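Local structure of citrate synthase (Metallosphaera sedula, 6ABW) at residues A[86-91]-A[114-119]; A[92-96]-A[145-149]. The protein probably catalyses the condensation of oxaloacetate with acetyl-CoA and water to give citrate and CoA, a step of the tricarboxylic acid cycle. All coordinates share one frame; numbering follows the deposited sequence.

In the fold
Interactions 1 and 2 both draw on helix 89-97. Interaction 1 sets its start and the residues before it against helix 104-119, and interaction 2 sets the rest of it against helix 128-151. Their centres are 12 Å apart, and atoms bridge them: Ala114 CB packs on Met94 CE at 3.6 Å, and Val87 CG2 on Ile92 CD1 at 3.9 Å. Helices 104-119 and 128-151 follow in the chain, so the segments alternate and three successive helices are drawn together. The centre of interaction 1 is about 21 Å, and that of interaction 2 about 19 Å, from the centre of the chain, away from the acetyl-CoA site and the predicted active-site residues His270 and Asp325. The second subunit packs on Met94, Ala114 and Ile118.

Interaction 1 of 2, residues A[86-91]-A[114-119]; sequences EVPQQV and ALSSIY
Glu86 meets Tyr119 through its backbone: the carbonyl O lies 3.5 Å from Tyr119 OH, a close approach that is not counted as a hydrogen bond. Val87 then presents CG1 to Leu115 CD2 at 3.8 Å, the two side chains crossing at about a right angle. The same CG1 comes to the edge of the Tyr119 ring, near its plane, where Leu115 CD2 of the ring's own helix also lies.

Pro88 stands at the N-cap position of helix 89-97, its O accepting from Val91 N (2.9 Å). Its ring approaches Tyr119 from the opposite direction, with CD 3.4 Å from Tyr119 OH and 4.0 Å from CZ; the approach is oblique to the phenol plane. Next door, CG rests on Ile118 CG2 at 4.1 Å, the methyl that itself sits over the centre of one Tyr119 face. Putting an alanine here would remove CG and CD, and the phenol end of Tyr119 and the Ile118 methyls would probably lose part of their cover, with a gap opened beside Tyr119 OH and Ile118 CG2.

One turn on, Val91 does the remaining work. With CG1 anti to the backbone N (chi1 179°), CG2 is the methyl that faces helix 104-119, reaching Ile118 CD1 at 3.8 Å, Leu115 CD2 at 4.0 Å and Ala114 CB somewhat farther away. Beyond the two segments, Arg138 forms a cation-pi contact with Tyr119, and Pro99 of the second subunit packs on Ile118.

Pro88 lies nearest Ile118 and Val91 nearest Ala114, so the two segments run in opposite directions. With a short link between helices 89-97 and 104-119, this is an antiparallel helical hairpin, here within the largely helical citrate synthase fold.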
ATOM      1  N   GLU A  86      -1.148  -4.988 -23.154  1.00 16.14           N
ATOM      2  CA  GLU A  86      -0.199  -6.083 -23.040  1.00 18.67           C
ATOM      3  C   GLU A  86       0.735  -5.825 -21.856  1.00 16.63           C
ATOM      4  O   GLU A  86       1.310  -4.728 -21.693  1.00 18.55           O
ATOM      5  CB  GLU A  86       0.632  -6.345 -24.373  1.00 24.78           C
ATOM      6  CG  GLU A  86       1.272  -5.108 -25.058  1.00 34.57           C
ATOM      7  CD  GLU A  86       1.457  -5.184 -26.637  1.00 45.06           C
ATOM      8  OE1 GLU A  86       2.147  -6.129 -27.097  1.00 53.53           O
ATOM      9  OE2 GLU A  86       0.966  -4.270 -27.420  1.00 41.34           O
ATOM     10  N   VAL A  87       0.814  -6.824 -20.974  1.00 17.49           N
ATOM     11  CA  VAL A  87       1.803  -6.829 -19.875  1.00 16.55           C
ATOM     12  C   VAL A  87       2.693  -8.058 -19.973  1.00 17.43           C
ATOM     13  O   VAL A  87       2.334  -8.989 -20.630  1.00 14.58           O
ATOM     14  CB  VAL A  87       1.093  -6.803 -18.503  1.00 17.42           C
ATOM     15  CG1 VAL A  87       0.277  -5.490 -18.433  1.00 18.50           C
ATOM     16  CG2 VAL A  87       0.197  -8.014 -18.260  1.00 17.32           C
ATOM     17  N   PRO A  88       3.811  -8.080 -19.249  1.00 16.64           N
ATOM     18  CA  PRO A  88       4.647  -9.274 -19.400  1.00 18.95           C
ATOM     19  C   PRO A  88       3.994 -10.478 -18.844  1.00 16.83           C
ATOM     20  O   PRO A  88       3.187 -10.406 -17.880  1.00 14.60           O
ATOM     21  CB  PRO A  88       5.917  -8.923 -18.647  1.00 18.90           C
ATOM     22  CG  PRO A  88       5.911  -7.465 -18.554  1.00 19.77           C
ATOM     23  CD  PRO A  88       4.480  -7.048 -18.459  1.00 18.68           C
ATOM     24  N   GLN A  89       4.342 -11.605 -19.443  1.00 19.43           N
ATOM     25  CA  GLN A  89       3.819 -12.883 -19.035  1.00 22.33           C
ATOM     26  C   GLN A  89       3.991 -13.195 -17.538  1.00 19.00           C
ATOM     27  O   GLN A  89       3.128 -13.873 -16.947  1.00 20.72           O
ATOM     28  CB  GLN A  89       4.357 -14.039 -19.912  1.00 26.42           C
ATOM     29  CG  GLN A  89       3.265 -14.464 -20.898  1.00 35.40           C
ATOM     30  CD  GLN A  89       2.152 -15.255 -20.235  1.00 34.66           C
ATOM     31  OE1 GLN A  89       2.391 -16.013 -19.269  1.00 41.80           O
ATOM     32  NE2 GLN A  89       0.923 -15.123 -20.765  1.00 51.11           N
ATOM     33  N   GLN A  90       5.050 -12.657 -16.944  1.00 19.79           N
ATOM     34  CA  GLN A  90       5.336 -12.872 -15.545  1.00 20.35           C
ATOM     35  C   GLN A  90       4.215 -12.300 -14.665  1.00 21.33           C
ATOM     36  O   GLN A  90       3.916 -12.876 -13.624  1.00 19.21           O
ATOM     37  CB  GLN A  90       6.675 -12.265 -15.167  1.00 23.28           C
ATOM     38  CG  GLN A  90       7.874 -12.973 -15.766  1.00 26.29           C
ATOM     39  CD  GLN A  90       8.154 -12.684 -17.229  1.00 32.76           C
ATOM     40  OE1 GLN A  90       7.658 -11.704 -17.829  1.00 29.12           O
ATOM     41  NE2 GLN A  90       8.937 -13.554 -17.823  1.00 39.79           N
ATOM     42  N   VAL A  91       3.591 -11.182 -15.086  1.00 17.79           N
ATOM     43  CA  VAL A  91       2.486 -10.614 -14.306  1.00 17.17           C
ATOM     44  C   VAL A  91       1.285 -11.576 -14.334  1.00 15.96           C
ATOM     45  O   VAL A  91       0.647 -11.847 -13.296  1.00 15.00           O
ATOM     46  CB  VAL A  91       2.073  -9.238 -14.831  1.00 16.26           C
ATOM     47  CG1 VAL A  91       0.928  -8.691 -14.017  1.00 17.70           C
ATOM     48  CG2 VAL A  91       3.237  -8.295 -14.688  1.00 19.23           C
ATOM     49  N   ALA A 114       3.686  -6.100  -8.988  1.00  8.56           N
ATOM     50  CA  ALA A 114       4.556  -6.527 -10.081  1.00  8.90           C
ATOM     51  C   ALA A 114       4.642  -5.530 -11.203  1.00  8.89           C
ATOM     52  O   ALA A 114       5.710  -5.266 -11.718  1.00  9.52           O
ATOM     53  CB  ALA A 114       4.118  -7.898 -10.610  1.00  9.80           C
ATOM     54  N   LEU A 115       3.531  -4.936 -11.589  1.00  8.12           N
ATOM     55  CA  LEU A 115       3.510  -3.832 -12.555  1.00  8.56           C
ATOM     56  C   LEU A 115       4.323  -2.647 -12.069  1.00  8.69           C
ATOM     57  O   LEU A 115       5.025  -2.025 -12.834  1.00  9.12           O
ATOM     58  CB  LEU A 115       2.080  -3.427 -12.876  1.00  9.32           C
ATOM     59  CG  LEU A 115       1.159  -4.406 -13.607  1.00  9.87           C
ATOM     60  CD1 LEU A 115      -0.244  -3.836 -13.598  1.00 10.48           C
ATOM     61  CD2 LEU A 115       1.684  -4.616 -14.991  1.00 11.07           C
ATOM     62  N   SER A 116       4.269  -2.329 -10.772  1.00  8.14           N
ATOM     63  CA  SER A 116       5.100  -1.308 -10.253  1.00  9.24           C
ATOM     64  C   SER A 116       6.615  -1.573 -10.427  1.00  8.83           C
ATOM     65  O   SER A 116       7.360  -0.659 -10.809  1.00 10.53           O
ATOM     66  CB  SER A 116       4.701  -0.959  -8.826  1.00  8.93           C
ATOM     67  OG  SER A 116       5.495   0.052  -8.264  1.00  9.94           O
ATOM     68  N   SER A 117       7.048  -2.790 -10.183  1.00 10.34           N
ATOM     69  CA  SER A 117       8.425  -3.189 -10.310  1.00 11.79           C
ATOM     70  C   SER A 117       8.895  -3.143 -11.756  1.00 13.86           C
ATOM     71  O   SER A 117      10.054  -2.843 -12.021  1.00 14.84           O
ATOM     72  CB  SER A 117       8.563  -4.622  -9.770  1.00 12.71           C
ATOM     73  OG  SER A 117       8.396  -4.621  -8.347  1.00 16.38           O
ATOM     74  N   ILE A 118       8.002  -3.441 -12.698  1.00 12.80           N
ATOM     75  CA  ILE A 118       8.349  -3.488 -14.122  1.00 13.18           C
ATOM     76  C   ILE A 118       8.256  -2.093 -14.789  1.00 13.69           C
ATOM     77  O   ILE A 118       9.140  -1.736 -15.567  1.00 14.37           O
ATOM     78  CB  ILE A 118       7.438  -4.532 -14.806  1.00 13.60           C
ATOM     79  CG1 ILE A 118       7.792  -5.908 -14.264  1.00 15.43           C
ATOM     80  CG2 ILE A 118       7.520  -4.445 -16.316  1.00 14.54           C
ATOM     81  CD1 ILE A 118       6.783  -6.970 -14.548  1.00 15.51           C
ATOM     82  N   TYR A 119       7.192  -1.343 -14.530  1.00 11.49           N
ATOM     83  CA  TYR A 119       6.835  -0.144 -15.239  1.00 12.07           C
ATOM     84  C   TYR A 119       6.979   1.133 -14.455  1.00 12.46           C
ATOM     85  O   TYR A 119       6.827   2.221 -15.046  1.00 13.80           O
ATOM     86  CB  TYR A 119       5.404  -0.246 -15.722  1.00 13.09           C
ATOM     87  CG  TYR A 119       5.115  -1.247 -16.792  1.00 13.95           C
ATOM     88  CD1 TYR A 119       5.718  -1.146 -18.050  1.00 15.39           C
ATOM     89  CD2 TYR A 119       4.182  -2.204 -16.592  1.00 14.19           C
ATOM     90  CE1 TYR A 119       5.450  -2.086 -19.028  1.00 16.33           C
ATOM     91  CE2 TYR A 119       3.863  -3.106 -17.590  1.00 15.32           C
ATOM     92  CZ  TYR A 119       4.493  -3.024 -18.808  1.00 15.45           C
ATOM     93  OH  TYR A 119       4.151  -3.948 -19.787  1.00 14.70           O
TER

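Interaction 2 of 2, residues A[92-96]-A[145-149]; sequences IDMIY and NVLRA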
ATOM      1  N   ILE A  92       0.977 -12.092 -15.536  1.00 14.34           N
ATOM      2  CA  ILE A  92      -0.082 -13.039 -15.706  1.00 16.91           C
ATOM      3  C   ILE A  92       0.207 -14.303 -14.889  1.00 16.54           C
ATOM      4  O   ILE A  92      -0.673 -14.813 -14.178  1.00 16.51           O
ATOM      5  CB  ILE A  92      -0.326 -13.385 -17.212  1.00 18.16           C
ATOM      6  CG1 ILE A  92      -0.657 -12.166 -18.065  1.00 20.81           C
ATOM      7  CG2 ILE A  92      -1.342 -14.519 -17.355  1.00 21.44           C
ATOM      8  CD1 ILE A  92      -1.703 -11.274 -17.479  1.00 22.82           C
ATOM      9  N   ASP A  93       1.446 -14.803 -14.953  1.00 18.21           N
ATOM     10  CA  ASP A  93       1.832 -16.028 -14.231  1.00 19.07           C
ATOM     11  C   ASP A  93       1.590 -15.844 -12.746  1.00 18.24           C
ATOM     12  O   ASP A  93       1.159 -16.771 -12.032  1.00 18.16           O
ATOM     13  CB  ASP A  93       3.320 -16.365 -14.421  1.00 21.78           C
ATOM     14  CG  ASP A  93       3.707 -16.771 -15.867  1.00 29.67           C
ATOM     15  OD1 ASP A  93       2.806 -16.978 -16.722  1.00 32.05           O
ATOM     16  OD2 ASP A  93       4.964 -16.842 -16.124  1.00 29.69           O
ATOM     17  N   MET A  94       1.862 -14.658 -12.256  1.00 16.50           N
ATOM     18  CA  MET A  94       1.681 -14.417 -10.834  1.00 17.82           C
ATOM     19  C   MET A  94       0.255 -14.482 -10.403  1.00 15.77           C
ATOM     20  O   MET A  94      -0.066 -15.094  -9.374  1.00 16.57           O
ATOM     21  CB  MET A  94       2.218 -13.051 -10.447  1.00 21.33           C
ATOM     22  CG  MET A  94       3.742 -13.058 -10.536  1.00 26.15           C
ATOM     23  SD  MET A  94       4.554 -11.506 -10.021  1.00 33.91           S
ATOM     24  CE  MET A  94       3.330 -10.914  -8.880  1.00 34.82           C
ATOM     25  N   ILE A  95      -0.635 -13.901 -11.201  1.00 15.21           N
ATOM     26  CA  ILE A  95      -2.042 -13.982 -10.919  1.00 15.47           C
ATOM     27  C   ILE A  95      -2.509 -15.468 -10.835  1.00 15.50           C
ATOM     28  O   ILE A  95      -3.289 -15.862  -9.932  1.00 15.82           O
ATOM     29  CB  ILE A  95      -2.876 -13.194 -11.969  1.00 16.85           C
ATOM     30  CG1 ILE A  95      -2.652 -11.683 -11.848  1.00 15.55           C
ATOM     31  CG2 ILE A  95      -4.372 -13.515 -11.829  1.00 18.23           C
ATOM     32  CD1 ILE A  95      -3.042 -10.960 -13.143  1.00 14.99           C
ATOM     33  N   TYR A  96      -2.045 -16.237 -11.811  1.00 14.23           N
ATOM     34  CA  TYR A  96      -2.433 -17.637 -11.931  1.00 15.36           C
ATOM     35  C   TYR A  96      -1.695 -18.537 -10.934  1.00 16.84           C
ATOM     36  O   TYR A  96      -2.078 -19.672 -10.764  1.00 18.14           O
ATOM     37  CB  TYR A  96      -2.182 -18.155 -13.361  1.00 14.89           C
ATOM     38  CG  TYR A  96      -3.349 -17.837 -14.256  1.00 15.09           C
ATOM     39  CD1 TYR A  96      -3.463 -16.579 -14.842  1.00 14.28           C
ATOM     40  CD2 TYR A  96      -4.321 -18.765 -14.504  1.00 16.38           C
ATOM     41  CE1 TYR A  96      -4.531 -16.238 -15.668  1.00 16.05           C
ATOM     42  CE2 TYR A  96      -5.390 -18.454 -15.348  1.00 17.43           C
ATOM     43  CZ  TYR A  96      -5.501 -17.199 -15.888  1.00 16.99           C
ATOM     44  OH  TYR A  96      -6.537 -16.922 -16.720  1.00 20.12           O
ATOM     45  N   ASN A 145      -8.036 -10.996 -16.000  1.00 10.13           N
ATOM     46  CA  ASN A 145      -7.231 -12.176 -15.703  1.00 10.99           C
ATOM     47  C   ASN A 145      -7.411 -12.733 -14.302  1.00 10.81           C
ATOM     48  O   ASN A 145      -7.312 -13.913 -14.069  1.00 10.13           O
ATOM     49  CB  ASN A 145      -5.803 -11.967 -16.148  1.00 12.53           C
ATOM     50  CG  ASN A 145      -5.706 -12.107 -17.668  1.00 15.30           C
ATOM     51  OD1 ASN A 145      -5.944 -13.195 -18.201  1.00 16.68           O
ATOM     52  ND2 ASN A 145      -5.576 -10.968 -18.359  1.00 15.12           N
ATOM     53  N   VAL A 146      -7.763 -11.829 -13.344  1.00 11.23           N
ATOM     54  CA  VAL A 146      -8.131 -12.255 -12.017  1.00 11.17           C
ATOM     55  C   VAL A 146      -9.414 -13.098 -12.087  1.00 11.46           C
ATOM     56  O   VAL A 146      -9.529 -14.174 -11.497  1.00 11.30           O
ATOM     57  CB  VAL A 146      -8.249 -11.022 -11.072  1.00 11.83           C
ATOM     58  CG1 VAL A 146      -8.987 -11.363  -9.756  1.00 13.92           C
ATOM     59  CG2 VAL A 146      -6.870 -10.475 -10.726  1.00 12.28           C
ATOM     60  N   LEU A 147     -10.388 -12.651 -12.857  1.00 11.00           N
ATOM     61  CA  LEU A 147     -11.613 -13.421 -13.024  1.00 12.05           C
ATOM     62  C   LEU A 147     -11.281 -14.788 -13.628  1.00 11.33           C
ATOM     63  O   LEU A 147     -11.781 -15.866 -13.154  1.00 11.32           O
ATOM     64  CB  LEU A 147     -12.617 -12.633 -13.884  1.00 12.94           C
ATOM     65  CG  LEU A 147     -13.735 -13.554 -14.477  1.00 14.63           C
ATOM     66  CD1 LEU A 147     -14.616 -14.019 -13.361  1.00 15.07           C
ATOM     67  CD2 LEU A 147     -14.482 -12.767 -15.546  1.00 16.17           C
ATOM     68  N   ARG A 148     -10.487 -14.737 -14.691  1.00 11.47           N
ATOM     69  CA  ARG A 148     -10.228 -15.944 -15.448  1.00 12.77           C
ATOM     70  C   ARG A 148      -9.386 -16.979 -14.657  1.00 12.84           C
ATOM     71  O   ARG A 148      -9.664 -18.183 -14.645  1.00 13.98           O
ATOM     72  CB  ARG A 148      -9.661 -15.568 -16.788  1.00 14.42           C
ATOM     73  CG  ARG A 148     -10.721 -14.939 -17.687  1.00 14.31           C
ATOM     74  CD  ARG A 148     -10.121 -14.479 -18.999  1.00 16.56           C
ATOM     75  NE  ARG A 148      -9.844 -15.603 -19.893  1.00 17.41           N
ATOM     76  CZ  ARG A 148     -10.747 -16.195 -20.679  1.00 20.75           C
ATOM     77  NH1 ARG A 148     -10.372 -17.236 -21.387  1.00 21.98           N
ATOM     78  NH2 ARG A 148     -12.038 -15.835 -20.697  1.00 23.85           N
ATOM     79  N   ALA A 149      -8.399 -16.515 -13.910  1.00 12.24           N
ATOM     80  CA  ALA A 149      -7.722 -17.363 -12.948  1.00 12.18           C
ATOM     81  C   ALA A 149      -8.600 -18.027 -11.933  1.00 12.32           C
ATOM     82  O   ALA A 149      -8.490 -19.239 -11.672  1.00 12.31           O
ATOM     83  CB  ALA A 149      -6.578 -16.663 -12.275  1.00 11.22           C
TER
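Ala149 sets its methyl squarely over one face of the Tyr96 ring, a CH-pi contact with CB 3.6 Å from the ring centroid and only 7° off the normal. Ala149 CA lies over the same face, 3.5 Å from Tyr96 CE2. Tyr96 CG is anti to its own backbone carbonyl carbon (chi1 -85°), which carries the phenol across toward helix 128-151.

Apolar contacts come chiefly from Ile95, whose CG2 touches Ala149 CB at 3.9 Å and Val146 CG2 at 4.1 Å, and also rests near the backbone O of Asn145. One turn before Tyr96, the CD1 methyl of Ile92 makes a different kind of contact, lying against the polar Asn145 amide, 4.0 Å from its ND2.

The segments belong to two helices of the mainly alpha-helical citrate synthase fold; the axes of 92-96 and 145-149 come within 9.6 Å and cross at -41°. Their N-to-C directions are thus closer to parallel than to antiparallel. Helix 104-119 borders the pair, with Met107 against Ile95 and Ala104 against Val146.

Among polar groups no hydrogen bond joins the segments. Tyr96 OH is 3.4 Å from Ala149 N, but at a poor angle, and that N-H is used by Asn145 O in the helix. The hydroxyl, also beside Arg148 CB, bonds instead with Lys153 O. Asn145 ND2 is held by Thr141 O and Ala156 O, while the bent Arg148 chain takes its guanidinium to Lys154 O and Ser172 O.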